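Local coordinates for Rbsd/fucu transport protein family protein (Streptococcus pneumoniae, PDB 4A34) that probably interconverts the alpha and beta anomers of L-fucose as a fucose mutarotase and binds beta-L-fucopyranose, at residues Ser37-Leu42 / Tyr119-Thr124; Ile71-Val76 / Ile103-Arg108. All coordinates share one frame; numbering follows the deposited sequence.

Interaction 1: residues Ser37-Leu42 / Tyr119-Thr124; sequences SCANKL and YAIVAT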
# COMPACT_ATOMS: atom_id res chain seq x y z
N SER I 37 8.97 -5.71 -18.31
CA SER I 37 7.73 -5.28 -18.95
C SER I 37 6.71 -6.42 -19.22
O SER I 37 5.51 -6.16 -19.25
CB SER I 37 8.01 -4.45 -20.20
OG SER I 37 8.49 -5.25 -21.26
N CYS I 38 7.18 -7.65 -19.38
CA CYS I 38 6.28 -8.80 -19.61
C CYS I 38 5.75 -9.50 -18.34
O CYS I 38 4.73 -10.20 -18.38
CB CYS I 38 6.96 -9.83 -20.52
SG CYS I 38 7.32 -9.26 -22.21
N ALA I 39 6.44 -9.30 -17.22
CA ALA I 39 6.26 -10.14 -16.03
C ALA I 39 4.96 -9.91 -15.25
O ALA I 39 4.65 -8.78 -14.85
CB ALA I 39 7.47 -10.01 -15.12
N ASN I 40 4.21 -10.99 -15.03
CA ASN I 40 3.13 -10.98 -14.03
C ASN I 40 3.78 -10.82 -12.66
O ASN I 40 3.39 -9.96 -11.88
CB ASN I 40 2.28 -12.26 -14.10
CG ASN I 40 1.35 -12.43 -12.88
OD1 ASN I 40 0.50 -11.58 -12.61
ND2 ASN I 40 1.52 -13.54 -12.14
N LYS I 41 4.80 -11.64 -12.40
CA LYS I 41 5.55 -11.60 -11.16
C LYS I 41 7.04 -11.65 -11.52
O LYS I 41 7.46 -12.57 -12.19
CB LYS I 41 5.14 -12.79 -10.29
CG LYS I 41 5.81 -12.88 -8.93
CD LYS I 41 5.18 -13.98 -8.07
CE LYS I 41 5.83 -14.07 -6.70
NZ LYS I 41 5.53 -12.85 -5.86
N LEU I 42 7.80 -10.64 -11.10
CA LEU I 42 9.22 -10.51 -11.45
C LEU I 42 10.19 -10.96 -10.35
O LEU I 42 10.11 -10.51 -9.20
CB LEU I 42 9.54 -9.07 -11.86
CG LEU I 42 10.99 -8.77 -12.27
CD1 LEU I 42 11.35 -9.49 -13.55
CD2 LEU I 42 11.21 -7.28 -12.44
N TYR I 119 3.51 -17.60 -14.68
CA TYR I 119 3.40 -17.22 -13.29
C TYR I 119 4.51 -16.26 -12.90
O TYR I 119 4.27 -15.31 -12.16
CB TYR I 119 3.41 -18.44 -12.37
CG TYR I 119 3.14 -18.11 -10.92
CD1 TYR I 119 1.90 -17.63 -10.51
CD2 TYR I 119 4.13 -18.26 -9.96
CE1 TYR I 119 1.64 -17.33 -9.17
CE2 TYR I 119 3.88 -17.97 -8.63
CZ TYR I 119 2.64 -17.50 -8.24
OH TYR I 119 2.41 -17.21 -6.91
N ALA I 120 5.71 -16.49 -13.42
CA ALA I 120 6.82 -15.61 -13.13
C ALA I 120 7.89 -15.64 -14.21
O ALA I 120 8.10 -16.66 -14.90
CB ALA I 120 7.44 -15.95 -11.78
N ILE I 121 8.55 -14.50 -14.35
CA ILE I 121 9.75 -14.42 -15.16
C ILE I 121 10.90 -14.11 -14.23
O ILE I 121 10.81 -13.21 -13.38
CB ILE I 121 9.63 -13.33 -16.25
CG1 ILE I 121 8.40 -13.59 -17.15
CG2 ILE I 121 10.94 -13.22 -17.04
CD1 ILE I 121 8.22 -12.62 -18.30
N VAL I 122 11.98 -14.88 -14.36
CA VAL I 122 13.24 -14.54 -13.72
C VAL I 122 14.23 -13.95 -14.73
O VAL I 122 14.57 -14.59 -15.72
CB VAL I 122 13.85 -15.74 -12.92
CG1 VAL I 122 13.59 -17.05 -13.61
CG2 VAL I 122 15.34 -15.55 -12.68
N ALA I 123 14.65 -12.72 -14.48
CA ALA I 123 15.69 -12.07 -15.27
C ALA I 123 17.06 -12.58 -14.83
O ALA I 123 17.45 -12.45 -13.67
CB ALA I 123 15.60 -10.56 -15.11
N THR I 124 17.80 -13.18 -15.76
CA THR I 124 19.11 -13.72 -15.44
C THR I 124 20.21 -12.84 -16.03
O THR I 124 19.92 -11.81 -16.65
CB THR I 124 19.25 -15.15 -15.96
OG1 THR I 124 19.33 -15.11 -17.39
CG2 THR I 124 18.06 -16.02 -15.52
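Ile121 meets Cys38 and Ala39 where helix 35-38 ends and a short loop leads to strand 42-45. Followed outward, its side chain first sets CB against CB of Ala39, 4.1 Å away. CG1 lies anti to the carbonyl carbon (chi1 -57°) and, with the chain extended beyond it, carries CD1 to the end of helix 35-38. There CD1 rests 3.8 Å from Cys38 CB and 3.9 Å from Ala39 CA, apolar contacts at the helix end. The backbone then takes over. Ile121 N donates to Lys41 O at 3.1 Å, meeting the carbonyl almost head-on, while Ala120 CA adds a CA-H...O contact to that same oxygen. Just before Lys41, Asn40 ND2 donates to Tyr119 O at 3.3 Å, the donor tilted 29° from the carbonyl plane. Leu42 and Ile121 form a parallel bridge. Strand 42-45 is outermost in the sheet of this chain, with 120-124 its neighbour and 25-29 beyond, whose Val27 and Ala29 touch Ile121. Helix 108-116 packs on Cys38 and Ile121 through Ser115, whereas helix 11-19 covers Lys41, Tyr119 and Ala120 through Thr16, and its Glu19 binds Tyr119 OH.

Interaction 2: residues Ile71-Val76 / Ile103-Arg108; sequences IQFMNV and ITYLRR
Phe73 and Tyr105 send their side chains out in the same direction, each with CG anti to the carbonyl carbon (chi1 -60° and -56°), which lays them next to each other on one face of the sheet. The ring planes stand 77° apart, an oblique pair, Phe73 CD2 lying 3.5 Å from Tyr105 CE2. Ile103, crossing Phe73, sets its CG2 over one face of that ring in a CH-pi contact, 4.0 Å from the centroid and offset toward the rim. Ile71 CG2 continues this apolar row against Ile103 CG1. On the other face Gln72 CG lies 3.5 Å from Thr104 OG1, and Ser69 OG hydrogen-bonds both Gln72 NE2 and Thr104 OG1. Further along, Met74 SD touches Arg108 CG at 3.5 Å. Four backbone bonds alternate between the strands in parallel register: Thr104 N to Ile71 O, Phe73 N to Thr104 O, Leu106 N to Phe73 O, and Asn75 N to Leu106 O. These are the two strands of a beta-alpha-beta unit. Its linking helix 85-93 covers the Phe73 face, with Trp86 meeting both rings. Helix 108-116 covers the Gln72 face, and strand 133-136 flanks strand 71-74; the Arg108 side chain comes to about 4 Å from a bound beta-L-fucopyranose.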
# COMPACT_ATOMS: atom_id res chain seq x y z
N ILE I 71 8.41 -27.52 -22.46
CA ILE I 71 9.56 -26.61 -22.61
C ILE I 71 9.49 -25.87 -23.95
O ILE I 71 9.20 -26.47 -24.99
CB ILE I 71 10.90 -27.39 -22.47
CG1 ILE I 71 11.06 -27.96 -21.06
CG2 ILE I 71 12.09 -26.51 -22.80
CD1 ILE I 71 11.92 -29.18 -20.99
N GLN I 72 9.74 -24.57 -23.93
CA GLN I 72 9.76 -23.77 -25.15
C GLN I 72 11.01 -22.92 -25.24
O GLN I 72 11.43 -22.32 -24.25
CB GLN I 72 8.53 -22.85 -25.25
CG GLN I 72 7.21 -23.55 -25.49
CD GLN I 72 6.57 -24.01 -24.20
OE1 GLN I 72 6.28 -23.20 -23.31
NE2 GLN I 72 6.37 -25.31 -24.09
N PHE I 73 11.61 -22.87 -26.42
CA PHE I 73 12.69 -21.93 -26.67
C PHE I 73 12.16 -20.83 -27.59
O PHE I 73 11.04 -20.92 -28.08
CB PHE I 73 13.92 -22.61 -27.27
CG PHE I 73 14.53 -23.69 -26.40
CD1 PHE I 73 14.31 -23.73 -25.03
CD2 PHE I 73 15.35 -24.66 -26.97
CE1 PHE I 73 14.88 -24.73 -24.24
CE2 PHE I 73 15.92 -25.66 -26.18
CZ PHE I 73 15.68 -25.70 -24.82
N MET I 74 12.96 -19.79 -27.79
CA MET I 74 12.58 -18.71 -28.69
C MET I 74 13.34 -18.88 -29.99
O MET I 74 14.57 -18.78 -30.00
CB MET I 74 12.89 -17.34 -28.07
CG MET I 74 12.66 -16.16 -29.02
SD MET I 74 13.18 -14.57 -28.35
CE MET I 74 11.85 -14.23 -27.19
N ASN I 75 12.62 -19.12 -31.08
CA ASN I 75 13.25 -19.34 -32.38
C ASN I 75 13.96 -18.10 -32.92
O ASN I 75 13.59 -16.97 -32.60
CB ASN I 75 12.24 -19.87 -33.40
CG ASN I 75 12.87 -20.88 -34.36
OD1 ASN I 75 14.07 -20.85 -34.63
ND2 ASN I 75 12.05 -21.79 -34.87
N VAL I 76 14.99 -18.33 -33.73
CA VAL I 76 15.76 -17.25 -34.35
C VAL I 76 15.09 -16.66 -35.60
O VAL I 76 14.32 -17.33 -36.28
CB VAL I 76 17.21 -17.72 -34.72
CG1 VAL I 76 17.98 -18.15 -33.46
CG2 VAL I 76 17.18 -18.85 -35.74
N ILE I 103 10.36 -30.31 -26.16
CA ILE I 103 10.83 -28.97 -26.54
C ILE I 103 10.17 -28.52 -27.84
O ILE I 103 10.20 -29.25 -28.84
CB ILE I 103 12.37 -28.91 -26.71
CG1 ILE I 103 13.07 -29.19 -25.38
CG2 ILE I 103 12.80 -27.53 -27.26
CD1 ILE I 103 14.57 -29.35 -25.49
N THR I 104 9.55 -27.34 -27.81
CA THR I 104 9.04 -26.70 -29.02
C THR I 104 9.61 -25.28 -29.10
O THR I 104 10.32 -24.84 -28.20
CB THR I 104 7.49 -26.71 -29.11
OG1 THR I 104 6.92 -25.94 -28.05
CG2 THR I 104 6.93 -28.14 -29.06
N TYR I 105 9.34 -24.59 -30.20
CA TYR I 105 9.99 -23.31 -30.48
C TYR I 105 8.97 -22.27 -30.91
O TYR I 105 8.11 -22.53 -31.75
CB TYR I 105 11.07 -23.49 -31.56
CG TYR I 105 12.11 -24.54 -31.20
CD1 TYR I 105 11.87 -25.90 -31.43
CD2 TYR I 105 13.33 -24.18 -30.62
CE1 TYR I 105 12.81 -26.87 -31.10
CE2 TYR I 105 14.28 -25.15 -30.28
CZ TYR I 105 14.02 -26.50 -30.52
OH TYR I 105 14.95 -27.47 -30.19
N LEU I 106 9.06 -21.08 -30.32
CA LEU I 106 8.08 -20.05 -30.57
C LEU I 106 8.69 -18.85 -31.28
O LEU I 106 9.85 -18.50 -31.03
CB LEU I 106 7.42 -19.60 -29.26
CG LEU I 106 6.81 -20.61 -28.28
CD1 LEU I 106 6.17 -19.88 -27.11
CD2 LEU I 106 5.79 -21.49 -28.94
N ARG I 107 7.90 -18.24 -32.16
CA ARG I 107 8.23 -16.96 -32.77
C ARG I 107 8.40 -15.91 -31.68
O ARG I 107 7.56 -15.83 -30.77
CB ARG I 107 7.11 -16.52 -33.71
CG ARG I 107 7.09 -17.17 -35.08
CD ARG I 107 6.06 -16.50 -36.01
NE ARG I 107 4.75 -16.27 -35.38
CZ ARG I 107 4.22 -15.07 -35.11
NH1 ARG I 107 4.87 -13.96 -35.44
NH2 ARG I 107 3.03 -14.99 -34.53
N ARG I 108 9.46 -15.10 -31.77
CA ARG I 108 9.71 -14.03 -30.81
C ARG I 108 8.41 -13.46 -30.26
O ARG I 108 8.21 -13.37 -29.04
CB ARG I 108 10.56 -12.91 -31.43
CG ARG I 108 11.52 -12.24 -30.44
CD ARG I 108 12.60 -11.39 -31.12
NE ARG I 108 12.42 -9.96 -30.87
CZ ARG I 108 12.03 -9.06 -31.78
NH1 ARG I 108 11.81 -9.44 -33.04
NH2 ARG I 108 11.89 -7.78 -31.44

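Interactions 1 and 2 pair parallel strands at the two ends of one mixed sheet, their centres about 17 Å apart, with strands 25-29 and 133-136 between them. Each is partly buried. Interaction 2 runs through a full strand pair and buries more surface, its backbone bonds flanked by aromatic and aliphatic packing on one face and by mixed polar and apolar side chains on the other. Interaction 1 catches a pair as it starts, so a helix end, an asparagine side chain and a single strand bond share the work. Helix 108-116 touches both, for example through Ser115 in the first and Phe111 in the second. Interaction 2 also comes nearer to bound sugar, by way of Arg108.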